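Local structure of putative fumarylpyruvate hydrolase (Burkholderia cenocepacia, 4MAQ) at residues 220-225 and 234-239; 147-152 and 230-235; 87-92 and 165-170. The protein is a putative hydrolase of the fumarylacetoacetate hydrolase (FAH) family, built on the mixed beta-sheet fold of that family's C-terminal domain. All coordinates share one frame; numbering follows the deposited sequence.

Overall arrangement
All three contacts lie within the FAH-family region and centre on a five-stranded mixed sheet. Contact 1 pairs strand 221-226 with strand 230-236, its hairpin partner; contact 2 sets the interrupted strand 146-153 of the eight-stranded sheet against that same strand 230-236; contact 3 packs strand 85-95 of the larger sheet against strand 164-169, the other neighbour of strand 221-226. Their centres are about 10 to 11 Å apart. Contact 3 closes before contact 1 opens, whereas the segments of contacts 2 and 3 alternate along the chain, and these two meet where F232 touches I89. Contact 1 thus builds one sheet from within, while the other two join it face to face with the larger one.

Contact 1: 220-225 and 234-239; sequences DRVTGG and FVVGAK
V222 and F234 form an antiparallel hydrogen-bonded pair, with two of the three backbone hydrogen bonds of the contact: V222 N gives to F234 O at 2.8 Å, and F234 N returns a bond to V222 O at 2.9 Å. The third runs from V236 N to D220 O, also at 2.9 Å and almost straight at the hydrogen (169°). R221 and V235 make the neighbouring non-hydrogen-bonded pair, where the chains draw in to a CA-CA distance of 4.5 Å. Here the carbonyls receive additional CA-H...O contacts, V235 CA to D220 O and R221 CA to F234 O.

Apolar contacts fill the face carrying V222 and F234. The F234 ring lies alongside V222 and turns one face to it. V222 CB sits over that face in a CH-pi contact, 4.0 Å from the centroid of the F234 ring and displaced toward the rim. V222 CG2 touches F234 CE1 at 3.7 Å and then V236 CG2 at 3.9 Å, linking the three side chains. L216 touches both valines from strand 214-216.

On the other face, R221 meets V235 through its guanidinium group. The chain starts out extended and bends at chi3 (-53°), bringing one flat face of the group over V235 CG2, 3.9 Å from R221 NH2. The charge is met by E233, which lies just before segment 234-239 and forms a salt bridge with R221 NH1.

The chemistry divides by face: aromatic and branched aliphatic groups pack on the buried side, while the more exposed side lays a charged guanidinium over the methyl of a valine. The backbone bonds between them hold together a beta hairpin with two distinct surfaces.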
ATOM      1  N   ASP B 220       8.537   7.068 -24.851  1.00 10.86           N
ATOM      2  CA  ASP B 220       7.535   6.318 -25.612  1.00 10.12           C
ATOM      3  C   ASP B 220       6.150   6.957 -25.486  1.00  9.34           C
ATOM      4  O   ASP B 220       5.773   7.443 -24.397  1.00  9.81           O
ATOM      5  CB  ASP B 220       7.458   4.867 -25.143  1.00 11.41           C
ATOM      6  CG  ASP B 220       8.513   3.974 -25.770  1.00 11.24           C
ATOM      7  OD1 ASP B 220       9.241   4.417 -26.684  1.00 14.30           O
ATOM      8  OD2 ASP B 220       8.603   2.806 -25.329  1.00 13.27           O
ATOM      9  N   ARG B 221       5.379   6.910 -26.574  1.00  9.56           N
ATOM     10  CA  ARG B 221       3.970   7.337 -26.581  1.00  9.00           C
ATOM     11  C   ARG B 221       3.081   6.092 -26.386  1.00  9.01           C
ATOM     12  O   ARG B 221       3.051   5.202 -27.246  1.00 10.47           O
ATOM     13  CB  ARG B 221       3.601   8.062 -27.890  1.00 10.04           C
ATOM     14  CG  ARG B 221       2.130   8.519 -27.954  1.00 10.79           C
ATOM     15  CD  ARG B 221       1.795   9.288 -29.249  1.00 11.36           C
ATOM     16  NE  ARG B 221       2.771  10.380 -29.370  1.00 11.62           N
ATOM     17  CZ  ARG B 221       2.710  11.549 -28.720  1.00 11.40           C
ATOM     18  NH1 ARG B 221       1.618  11.908 -28.046  1.00 10.53           N
ATOM     19  NH2 ARG B 221       3.760  12.368 -28.756  1.00 11.52           N
ATOM     20  N   VAL B 222       2.391   6.027 -25.246  1.00  7.91           N
ATOM     21  CA  VAL B 222       1.569   4.866 -24.911  1.00  9.54           C
ATOM     22  C   VAL B 222       0.116   5.231 -25.135  1.00  8.98           C
ATOM     23  O   VAL B 222      -0.364   6.254 -24.632  1.00  9.43           O
ATOM     24  CB  VAL B 222       1.794   4.456 -23.443  1.00  8.63           C
ATOM     25  CG1 VAL B 222       1.105   3.116 -23.152  1.00 10.03           C
ATOM     26  CG2 VAL B 222       3.292   4.398 -23.142  1.00  9.91           C
ATOM     27  N   THR B 223      -0.567   4.416 -25.927  1.00  8.66           N
ATOM     28  CA  THR B 223      -2.006   4.542 -26.116  1.00  8.57           C
ATOM     29  C   THR B 223      -2.663   3.230 -25.739  1.00  7.84           C
ATOM     30  O   THR B 223      -2.001   2.185 -25.663  1.00  8.23           O
ATOM     31  CB  THR B 223      -2.349   4.888 -27.582  1.00  9.64           C
ATOM     32  OG1 THR B 223      -1.675   3.964 -28.451  1.00  9.44           O
ATOM     33  CG2 THR B 223      -1.929   6.322 -27.918  1.00  9.77           C
ATOM     34  N   GLY B 224      -3.960   3.283 -25.481  1.00  8.23           N
ATOM     35  CA  GLY B 224      -4.687   2.054 -25.182  1.00  9.50           C
ATOM     36  C   GLY B 224      -6.107   2.349 -24.816  1.00  8.15           C
ATOM     37  O   GLY B 224      -6.559   3.513 -24.859  1.00  9.20           O
ATOM     38  N   GLY B 225      -6.825   1.292 -24.451  1.00  8.21           N
ATOM     39  CA  GLY B 225      -8.227   1.461 -24.157  1.00  9.87           C
ATOM     40  C   GLY B 225      -8.960   0.186 -23.891  1.00  7.80           C
ATOM     41  O   GLY B 225      -8.412  -0.916 -24.055  1.00  9.02           O
ATOM     42  N   PHE B 234      -0.470   8.932 -23.436  1.00  7.74           N
ATOM     43  CA  PHE B 234       0.498   9.655 -22.584  1.00  7.76           C
ATOM     44  C   PHE B 234       1.904   9.376 -23.059  1.00  8.14           C
ATOM     45  O   PHE B 234       2.132   8.460 -23.865  1.00  8.79           O
ATOM     46  CB  PHE B 234       0.313   9.328 -21.077  1.00  8.15           C
ATOM     47  CG  PHE B 234       0.621   7.894 -20.667  1.00  8.34           C
ATOM     48  CD1 PHE B 234       1.929   7.461 -20.471  1.00  8.36           C
ATOM     49  CD2 PHE B 234      -0.413   6.993 -20.385  1.00  9.26           C
ATOM     50  CE1 PHE B 234       2.198   6.161 -20.035  1.00  9.06           C
ATOM     51  CE2 PHE B 234      -0.149   5.699 -19.939  1.00  9.08           C
ATOM     52  CZ  PHE B 234       1.160   5.270 -19.779  1.00  8.63           C
ATOM     53  N   VAL B 235       2.843  10.194 -22.595  1.00  8.45           N
ATOM     54  CA  VAL B 235       4.238  10.052 -22.962  1.00  8.33           C
ATOM     55  C   VAL B 235       5.037   9.676 -21.709  1.00  8.94           C
ATOM     56  O   VAL B 235       4.863  10.278 -20.645  1.00  9.86           O
ATOM     57  CB  VAL B 235       4.779  11.368 -23.603  1.00  9.93           C
ATOM     58  CG1 VAL B 235       6.269  11.288 -23.877  1.00 11.96           C
ATOM     59  CG2 VAL B 235       4.027  11.662 -24.899  1.00 11.58           C
ATOM     60  N   VAL B 236       5.902   8.677 -21.830  1.00  9.56           N
ATOM     61  CA  VAL B 236       6.794   8.288 -20.730  1.00  9.38           C
ATOM     62  C   VAL B 236       7.892   9.340 -20.578  1.00  9.56           C
ATOM     63  O   VAL B 236       8.497   9.771 -21.586  1.00 10.48           O
ATOM     64  CB  VAL B 236       7.407   6.914 -21.009  1.00  9.97           C
ATOM     65  CG1 VAL B 236       8.357   6.504 -19.897  1.00 10.97           C
ATOM     66  CG2 VAL B 236       6.295   5.878 -21.133  1.00 12.02           C
ATOM     67  N   GLY B 237       8.135   9.764 -19.342  1.00  9.05           N
ATOM     68  CA  GLY B 237       9.159  10.762 -19.085  1.00 10.54           C
ATOM     69  C   GLY B 237      10.583  10.261 -19.272  1.00 10.75           C
ATOM     70  O   GLY B 237      10.840   9.079 -19.582  1.00 11.52           O
ATOM     71  N   ALA B 238      11.516  11.185 -19.079  1.00 12.52           N
ATOM     72  CA  ALA B 238      12.941  10.909 -19.222  1.00 13.02           C
ATOM     73  C   ALA B 238      13.436  10.081 -18.030  1.00 12.09           C
ATOM     74  O   ALA B 238      12.958  10.224 -16.906  1.00 12.05           O
ATOM     75  CB  ALA B 238      13.730  12.222 -19.316  1.00 15.05           C
ATOM     76  N   LYS B 239      14.438   9.243 -18.274  1.00 13.38           N
ATOM     77  CA  LYS B 239      15.074   8.478 -17.211  1.00 13.29           C
ATOM     78  C   LYS B 239      15.831   9.415 -16.259  1.00 13.35           C
ATOM     79  O   LYS B 239      16.601  10.268 -16.705  1.00 15.39           O
ATOM     80  CB  LYS B 239      16.004   7.428 -17.821  1.00 14.51           C
ATOM     81  CG  LYS B 239      16.633   6.461 -16.836  1.00 14.97           C
ATOM     82  CD  LYS B 239      17.434   5.401 -17.588  1.00 18.12           C
ATOM     83  CE  LYS B 239      17.918   4.271 -16.685  1.00 23.13           C
ATOM     84  NZ  LYS B 239      18.376   3.093 -17.479  1.00 28.80           N
TER

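Contact 2: 147-152 and 230-235; sequences PVTALR and ATFEFV
The backbones of 147-150 and 230-234 run in directions 136° apart and too far from each other to pair as strands, the CA atoms of T149 and F232 being 6.6 Å apart, so the contact is carried by side chains.

T149 makes the largest share of the contact, with its two branches serving different partners. With chi1 at 63° the hydroxyl sits over the T149 backbone, flanked by N and C, and T149 OG1 lies 3.4 Å from A230 CB. The methyl T149 CG2 instead approaches the start of the phenylalanine side chain, 3.7 Å from F232 CB, and also rests near T231 O at 3.8 Å. The T149 and F232 side chains cross at about a right angle. Although it faces a methyl group, the T149 hydroxyl has polar partners: T149 OG1 donates to A150 O at 3.0 Å, from above the carbonyl plane, and is hydrogen-bonded to V116 N. These bonds help fix the rotation of the side chain, leaving CG2 turned to the strand.

Further along, the P147 and F234 side chains cross at about a right angle, meeting at the far end of the ring. P147 CB lies 4.2 Å from F234 CE2, and P147 CG is equally distant from F234 CZ, a loose apolar contact.

Strand 111-122 pairs antiparallel with strand 146-153, and its V116 and V118 pack on A230 and F232. A72 fits among P147, F232 and F234, and I89 of strand 85-95 also reaches F232, placing the contact between the large sheet and strand 230-236 of the five-stranded one.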
ATOM      1  N   PRO B 147      -1.014   4.608 -13.780  1.00  7.47           N
ATOM      2  CA  PRO B 147      -1.810   5.574 -14.530  1.00  8.38           C
ATOM      3  C   PRO B 147      -3.215   5.027 -14.835  1.00  8.00           C
ATOM      4  O   PRO B 147      -3.352   3.867 -15.227  1.00  8.83           O
ATOM      5  CB  PRO B 147      -1.023   5.781 -15.849  1.00  9.72           C
ATOM      6  CG  PRO B 147       0.249   5.051 -15.698  1.00 12.34           C
ATOM      7  CD  PRO B 147       0.211   4.189 -14.490  1.00  8.77           C
ATOM      8  N   VAL B 148      -4.243   5.855 -14.640  1.00  7.94           N
ATOM      9  CA  VAL B 148      -5.641   5.471 -14.871  0.50  7.64           C
ATOM     10  C   VAL B 148      -6.334   6.615 -15.624  1.00  8.18           C
ATOM     11  O   VAL B 148      -6.069   7.800 -15.353  1.00 10.45           O
ATOM     12  CB  VAL B 148      -6.383   5.153 -13.528  0.50  7.52           C
ATOM     13  CG1 VAL B 148      -7.842   4.753 -13.750  0.50  5.90           C
ATOM     14  CG2 VAL B 148      -5.678   4.054 -12.734  0.50  8.89           C
ATOM     15  N   THR B 149      -7.259   6.263 -16.519  1.00  8.46           N
ATOM     16  CA  THR B 149      -8.092   7.255 -17.192  1.00  8.15           C
ATOM     17  C   THR B 149      -9.108   7.865 -16.245  1.00  7.80           C
ATOM     18  O   THR B 149      -9.370   7.341 -15.149  1.00  8.87           O
ATOM     19  CB  THR B 149      -8.859   6.637 -18.364  1.00  7.80           C
ATOM     20  OG1 THR B 149      -9.764   5.627 -17.880  1.00  7.97           O
ATOM     21  CG2 THR B 149      -7.887   6.060 -19.403  1.00  9.41           C
ATOM     22  N   ALA B 150      -9.756   8.939 -16.691  1.00  8.74           N
ATOM     23  CA  ALA B 150     -10.975   9.344 -16.044  1.00  9.30           C
ATOM     24  C   ALA B 150     -11.944   8.145 -15.953  1.00  9.31           C
ATOM     25  O   ALA B 150     -11.992   7.267 -16.854  1.00 11.98           O
ATOM     26  CB  ALA B 150     -11.591  10.510 -16.811  1.00 11.09           C
ATOM     27  N   LEU B 151     -12.669   8.095 -14.845  1.00  9.63           N
ATOM     28  CA  LEU B 151     -13.644   7.043 -14.617  1.00 10.46           C
ATOM     29  C   LEU B 151     -15.011   7.405 -15.163  1.00 10.40           C
ATOM     30  O   LEU B 151     -15.403   8.580 -15.174  1.00 12.59           O
ATOM     31  CB  LEU B 151     -13.773   6.763 -13.121  1.00 10.57           C
ATOM     32  CG  LEU B 151     -12.469   6.472 -12.366  1.00  9.96           C
ATOM     33  CD1 LEU B 151     -12.813   6.179 -10.917  1.00 13.72           C
ATOM     34  CD2 LEU B 151     -11.645   5.327 -12.950  1.00 11.91           C
ATOM     35  N   ARG B 152     -15.741   6.373 -15.587  1.00 10.35           N
ATOM     36  CA  ARG B 152     -17.155   6.517 -15.943  1.00 10.47           C
ATOM     37  C   ARG B 152     -18.025   5.746 -14.967  1.00  9.58           C
ATOM     38  O   ARG B 152     -17.696   4.616 -14.583  1.00 10.60           O
ATOM     39  CB  ARG B 152     -17.413   6.029 -17.362  1.00 13.01           C
ATOM     40  CG  ARG B 152     -16.683   6.836 -18.425  1.00 15.77           C
ATOM     41  CD  ARG B 152     -17.066   6.339 -19.799  1.00 18.91           C
ATOM     42  NE  ARG B 152     -18.357   6.895 -20.123  1.00 25.78           N
ATOM     43  CZ  ARG B 152     -19.127   6.484 -21.120  1.00 21.65           C
ATOM     44  NH1 ARG B 152     -20.308   7.083 -21.336  1.00 22.90           N
ATOM     45  NH2 ARG B 152     -18.720   5.483 -21.901  1.00 32.74           N
ATOM     46  N   ALA B 230     -12.879   3.750 -22.012  1.00  9.11           N
ATOM     47  CA  ALA B 230     -11.992   4.910 -22.189  1.00  9.12           C
ATOM     48  C   ALA B 230     -10.878   4.549 -23.137  1.00  9.48           C
ATOM     49  O   ALA B 230     -10.566   3.364 -23.320  1.00  9.75           O
ATOM     50  CB  ALA B 230     -11.403   5.331 -20.849  1.00 10.57           C
ATOM     51  N   THR B 231     -10.272   5.566 -23.738  1.00  9.61           N
ATOM     52  CA  THR B 231      -8.964   5.414 -24.358  1.00  9.46           C
ATOM     53  C   THR B 231      -8.039   6.407 -23.689  1.00  9.99           C
ATOM     54  O   THR B 231      -8.494   7.313 -22.982  1.00 11.50           O
ATOM     55  CB  THR B 231      -8.997   5.649 -25.885  1.00 10.68           C
ATOM     56  OG1 THR B 231      -9.442   6.988 -26.144  1.00 14.65           O
ATOM     57  CG2 THR B 231      -9.926   4.641 -26.559  1.00 13.08           C
ATOM     58  N   PHE B 232      -6.745   6.251 -23.912  1.00  9.39           N
ATOM     59  CA  PHE B 232      -5.771   7.157 -23.337  1.00  9.03           C
ATOM     60  C   PHE B 232      -4.577   7.321 -24.264  1.00  9.25           C
ATOM     61  O   PHE B 232      -4.329   6.487 -25.183  1.00  9.08           O
ATOM     62  CB  PHE B 232      -5.282   6.697 -21.950  1.00 10.32           C
ATOM     63  CG  PHE B 232      -4.490   5.434 -21.984  1.00  9.04           C
ATOM     64  CD1 PHE B 232      -3.129   5.442 -22.260  1.00  9.47           C
ATOM     65  CD2 PHE B 232      -5.106   4.203 -21.716  1.00  9.59           C
ATOM     66  CE1 PHE B 232      -2.392   4.255 -22.296  1.00  9.56           C
ATOM     67  CE2 PHE B 232      -4.375   3.013 -21.755  1.00  9.62           C
ATOM     68  CZ  PHE B 232      -3.015   3.043 -22.056  1.00 10.27           C
ATOM     69  N   GLU B 233      -3.832   8.390 -23.987  1.00  8.43           N
ATOM     70  CA  GLU B 233      -2.565   8.676 -24.668  1.00  8.22           C
ATOM     71  C   GLU B 233      -1.675   9.435 -23.686  1.00  7.76           C
ATOM     72  O   GLU B 233      -2.098  10.436 -23.135  1.00  9.83           O
ATOM     73  CB  GLU B 233      -2.827   9.501 -25.929  1.00  9.50           C
ATOM     74  CG  GLU B 233      -1.563   9.952 -26.688  1.00 10.35           C
ATOM     75  CD  GLU B 233      -1.838  10.379 -28.123  1.00 10.59           C
ATOM     76  OE1 GLU B 233      -2.902   9.999 -28.702  1.00 13.59           O
ATOM     77  OE2 GLU B 233      -0.991  11.098 -28.698  1.00 11.36           O
ATOM     78  N   PHE B 234      -0.470   8.932 -23.436  1.00  7.74           N
ATOM     79  CA  PHE B 234       0.498   9.655 -22.584  1.00  7.76           C
ATOM     80  C   PHE B 234       1.904   9.376 -23.059  1.00  8.14           C
ATOM     81  O   PHE B 234       2.132   8.460 -23.865  1.00  8.79           O
ATOM     82  CB  PHE B 234       0.313   9.328 -21.077  1.00  8.15           C
ATOM     83  CG  PHE B 234       0.621   7.894 -20.667  1.00  8.34           C
ATOM     84  CD1 PHE B 234       1.929   7.461 -20.471  1.00  8.36           C
ATOM     85  CD2 PHE B 234      -0.413   6.993 -20.385  1.00  9.26           C
ATOM     86  CE1 PHE B 234       2.198   6.161 -20.035  1.00  9.06           C
ATOM     87  CE2 PHE B 234      -0.149   5.699 -19.939  1.00  9.08           C
ATOM     88  CZ  PHE B 234       1.160   5.270 -19.779  1.00  8.63           C
ATOM     89  N   VAL B 235       2.843  10.194 -22.595  1.00  8.45           N
ATOM     90  CA  VAL B 235       4.238  10.052 -22.962  1.00  8.33           C
ATOM     91  C   VAL B 235       5.037   9.676 -21.709  1.00  8.94           C
ATOM     92  O   VAL B 235       4.863  10.278 -20.645  1.00  9.86           O
ATOM     93  CB  VAL B 235       4.779  11.368 -23.603  1.00  9.93           C
ATOM     94  CG1 VAL B 235       6.269  11.288 -23.877  1.00 11.96           C
ATOM     95  CG2 VAL B 235       4.027  11.662 -24.899  1.00 11.58           C
TER

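Contact 3: 87-92 and 165-170; sequences HEIELV and IWLAVN
I89 and L167 have the most surface buried here; their side chains run alongside each other, pointing opposite ways, with I89 CB 3.8 Å from L167 CB. I89 also spans the gap to two more residues of the opposing strand. I89 CG1, anti to the backbone N (chi1 -175°), lies 3.8 Å from I165 CG1 and only 3.4 Å from W166 O, so the aliphatic branch packs against a carbonyl as well as a side chain.

L167 continues the contact toward H87. One face of the imidazole lies beneath L167 CD2, which sits over the ring centre in a CH-pi contact, 3.7 Å from the centroid of the H87 ring and 14° off the ring normal. The second methyl, CD1, reaches the base of the histidine at H87 CB. Q175 binds H87 ND1 through OE1 and takes a further hydrogen bond from I89 N, holding the imidazole and the adjoining strand with the same oxygen.

This is face-to-face packing of two beta sheets of the FAH-family fold: strand 85-95 belongs to the eight-stranded sheet and strand 164-169 to the five-stranded one. Over 87-92 and 165-169 the N-to-C directions differ by 147°, and the axes come within 6.9 Å.

I165 extends the interface in the other direction. Its largely extended side chain carries I165 CD1 past I89 to the backbone beyond, 3.6 Å from L91 N and 3.8 Å from E90 CA. V226 touches I165 from the adjoining strand 221-226, where V222 likewise packs on L167; on the opposing sheet, V116 of strand 111-122 packs on I89.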
ATOM      1  N   HIS B  87       4.776  -2.515 -19.184  1.00  9.87           N
ATOM      2  CA  HIS B  87       3.357  -2.131 -19.216  1.00  9.38           C
ATOM      3  C   HIS B  87       2.455  -3.349 -19.171  1.00  9.36           C
ATOM      4  O   HIS B  87       2.764  -4.377 -19.771  1.00 10.55           O
ATOM      5  CB  HIS B  87       3.022  -1.358 -20.514  1.00  9.85           C
ATOM      6  CG  HIS B  87       3.360  -2.101 -21.785  1.00 10.06           C
ATOM      7  ND1 HIS B  87       2.587  -3.136 -22.285  1.00 10.25           N
ATOM      8  CD2 HIS B  87       4.400  -1.966 -22.644  1.00 11.46           C
ATOM      9  CE1 HIS B  87       3.131  -3.579 -23.413  1.00 10.93           C
ATOM     10  NE2 HIS B  87       4.247  -2.904 -23.635  1.00 12.68           N
ATOM     11  N   GLU B  88       1.325  -3.194 -18.488  1.00  9.73           N
ATOM     12  CA  GLU B  88       0.221  -4.150 -18.546  0.50  9.20           C
ATOM     13  C   GLU B  88      -1.092  -3.378 -18.571  1.00  8.85           C
ATOM     14  O   GLU B  88      -1.487  -2.777 -17.558  1.00  9.41           O
ATOM     15  CB  GLU B  88       0.228  -5.090 -17.341  0.50 10.98           C
ATOM     16  CG  GLU B  88       1.386  -6.061 -17.327  0.50 12.58           C
ATOM     17  CD  GLU B  88       1.527  -6.726 -15.990  0.50 15.08           C
ATOM     18  OE1 GLU B  88       0.526  -7.284 -15.511  0.50 20.17           O
ATOM     19  OE2 GLU B  88       2.619  -6.668 -15.410  0.50 14.97           O
ATOM     20  N   ILE B  89      -1.780  -3.394 -19.718  1.00  8.05           N
ATOM     21  CA  ILE B  89      -3.093  -2.730 -19.846  1.00  8.70           C
ATOM     22  C   ILE B  89      -4.166  -3.508 -19.047  1.00  7.92           C
ATOM     23  O   ILE B  89      -4.224  -4.739 -19.128  1.00  8.86           O
ATOM     24  CB  ILE B  89      -3.516  -2.645 -21.341  1.00 10.01           C
ATOM     25  CG1 ILE B  89      -4.808  -1.846 -21.530  1.00 11.19           C
ATOM     26  CG2 ILE B  89      -3.658  -4.019 -22.007  1.00 10.64           C
ATOM     27  CD1 ILE B  89      -4.561  -0.377 -21.369  1.00 11.92           C
ATOM     28  N   GLU B  90      -5.024  -2.799 -18.305  1.00  7.76           N
ATOM     29  CA  GLU B  90      -6.040  -3.460 -17.451  1.00  8.12           C
ATOM     30  C   GLU B  90      -7.320  -2.657 -17.365  1.00  7.56           C
ATOM     31  O   GLU B  90      -7.271  -1.437 -17.320  1.00  8.68           O
ATOM     32  CB  GLU B  90      -5.488  -3.689 -16.045  1.00  9.12           C
ATOM     33  CG  GLU B  90      -4.123  -4.346 -16.099  1.00 10.46           C
ATOM     34  CD  GLU B  90      -3.692  -5.112 -14.883  1.00 11.10           C
ATOM     35  OE1 GLU B  90      -4.488  -5.386 -13.971  1.00 12.03           O
ATOM     36  OE2 GLU B  90      -2.501  -5.483 -14.913  1.00 12.84           O
ATOM     37  N   LEU B  91      -8.447  -3.366 -17.267  1.00  7.63           N
ATOM     38  CA  LEU B  91      -9.708  -2.773 -16.831  1.00  7.64           C
ATOM     39  C   LEU B  91      -9.638  -2.482 -15.329  1.00  7.47           C
ATOM     40  O   LEU B  91      -9.296  -3.357 -14.544  1.00  8.37           O
ATOM     41  CB  LEU B  91     -10.908  -3.684 -17.140  1.00  7.84           C
ATOM     42  CG  LEU B  91     -12.258  -3.136 -16.683  1.00  8.28           C
ATOM     43  CD1 LEU B  91     -12.705  -1.999 -17.582  1.00  9.49           C
ATOM     44  CD2 LEU B  91     -13.293  -4.250 -16.687  1.00 10.31           C
ATOM     45  N   VAL B  92      -9.945  -1.245 -14.948  1.00  7.13           N
ATOM     46  CA  VAL B  92      -9.939  -0.840 -13.541  1.00  6.52           C
ATOM     47  C   VAL B  92     -11.387  -0.689 -13.051  1.00  7.04           C
ATOM     48  O   VAL B  92     -12.226  -0.048 -13.702  1.00  7.99           O
ATOM     49  CB  VAL B  92      -9.186   0.484 -13.357  1.00  7.62           C
ATOM     50  CG1 VAL B  92      -9.302   0.989 -11.913  1.00  8.91           C
ATOM     51  CG2 VAL B  92      -7.709   0.297 -13.709  1.00  9.84           C
ATOM     52  N   ILE B 165      -9.574  -4.919 -25.325  1.00  8.60           N
ATOM     53  CA  ILE B 165      -8.689  -4.249 -24.366  1.00  8.93           C
ATOM     54  C   ILE B 165      -7.318  -4.262 -25.035  1.00  9.57           C
ATOM     55  O   ILE B 165      -6.845  -5.320 -25.491  1.00  9.91           O
ATOM     56  CB  ILE B 165      -8.693  -4.938 -22.972  1.00  9.30           C
ATOM     57  CG1 ILE B 165      -7.590  -4.357 -22.080  1.00  9.45           C
ATOM     58  CG2 ILE B 165      -8.594  -6.474 -23.060  1.00 10.93           C
ATOM     59  CD1 ILE B 165      -7.742  -4.645 -20.596  1.00 10.25           C
ATOM     60  N   TRP B 166      -6.685  -3.094 -25.156  1.00  8.89           N
ATOM     61  CA  TRP B 166      -5.518  -3.000 -26.029  1.00  9.11           C
ATOM     62  C   TRP B 166      -4.556  -1.925 -25.540  1.00  9.13           C
ATOM     63  O   TRP B 166      -4.931  -0.990 -24.810  1.00  9.51           O
ATOM     64  CB  TRP B 166      -5.973  -2.717 -27.485  1.00  9.88           C
ATOM     65  CG  TRP B 166      -6.640  -1.368 -27.608  1.00  9.64           C
ATOM     66  CD1 TRP B 166      -7.956  -1.059 -27.335  1.00 10.02           C
ATOM     67  CD2 TRP B 166      -6.007  -0.142 -27.992  1.00  9.90           C
ATOM     68  NE1 TRP B 166      -8.167   0.296 -27.524  1.00 10.74           N
ATOM     69  CE2 TRP B 166      -6.992   0.874 -27.935  1.00 10.16           C
ATOM     70  CE3 TRP B 166      -4.700   0.196 -28.394  1.00 11.09           C
ATOM     71  CZ2 TRP B 166      -6.713   2.214 -28.252  1.00 10.13           C
ATOM     72  CZ3 TRP B 166      -4.420   1.543 -28.703  1.00 11.81           C
ATOM     73  CH2 TRP B 166      -5.425   2.531 -28.627  1.00 11.66           C
ATOM     74  N   LEU B 167      -3.313  -2.053 -25.984  1.00  8.63           N
ATOM     75  CA  LEU B 167      -2.304  -1.053 -25.698  1.00  8.20           C
ATOM     76  C   LEU B 167      -1.315  -1.035 -26.866  1.00  8.46           C
ATOM     77  O   LEU B 167      -0.948  -2.089 -27.392  1.00  9.53           O
ATOM     78  CB  LEU B 167      -1.589  -1.369 -24.367  1.00  8.89           C
ATOM     79  CG  LEU B 167      -0.418  -0.460 -23.945  1.00  9.08           C
ATOM     80  CD1 LEU B 167      -0.284  -0.469 -22.432  1.00  9.78           C
ATOM     81  CD2 LEU B 167       0.913  -0.849 -24.586  1.00 10.54           C
ATOM     82  N   ALA B 168      -0.921   0.168 -27.278  1.00  8.50           N
ATOM     83  CA  ALA B 168       0.107   0.367 -28.305  1.00  8.63           C
ATOM     84  C   ALA B 168       1.195   1.283 -27.792  1.00  8.11           C
ATOM     85  O   ALA B 168       0.976   2.097 -26.876  1.00  9.06           O
ATOM     86  CB  ALA B 168      -0.538   0.961 -29.562  1.00 10.39           C
ATOM     87  N   VAL B 169       2.374   1.122 -28.385  1.00  8.28           N
ATOM     88  CA  VAL B 169       3.537   1.949 -28.067  1.00  8.82           C
ATOM     89  C   VAL B 169       4.048   2.526 -29.378  1.00  8.76           C
ATOM     90  O   VAL B 169       4.344   1.778 -30.329  1.00 10.11           O
ATOM     91  CB  VAL B 169       4.653   1.108 -27.390  1.00  9.33           C
ATOM     92  CG1 VAL B 169       5.941   1.905 -27.245  1.00 11.66           C
ATOM     93  CG2 VAL B 169       4.195   0.586 -26.036  1.00 11.18           C
ATOM     94  N   ASN B 170       4.130   3.848 -29.434  1.00  9.74           N
ATOM     95  CA  ASN B 170       4.501   4.527 -30.669  1.00  9.67           C
ATOM     96  C   ASN B 170       3.677   4.036 -31.856  1.00 10.58           C
ATOM     97  O   ASN B 170       4.173   3.879 -32.983  1.00 11.72           O
ATOM     98  CB  ASN B 170       6.020   4.441 -30.911  1.00 10.33           C
ATOM     99  CG  ASN B 170       6.793   4.925 -29.718  1.00  8.72           C
ATOM    100  OD1 ASN B 170       6.368   5.871 -29.049  1.00 10.74           O
ATOM    101  ND2 ASN B 170       7.913   4.282 -29.429  1.00 10.77           N
TER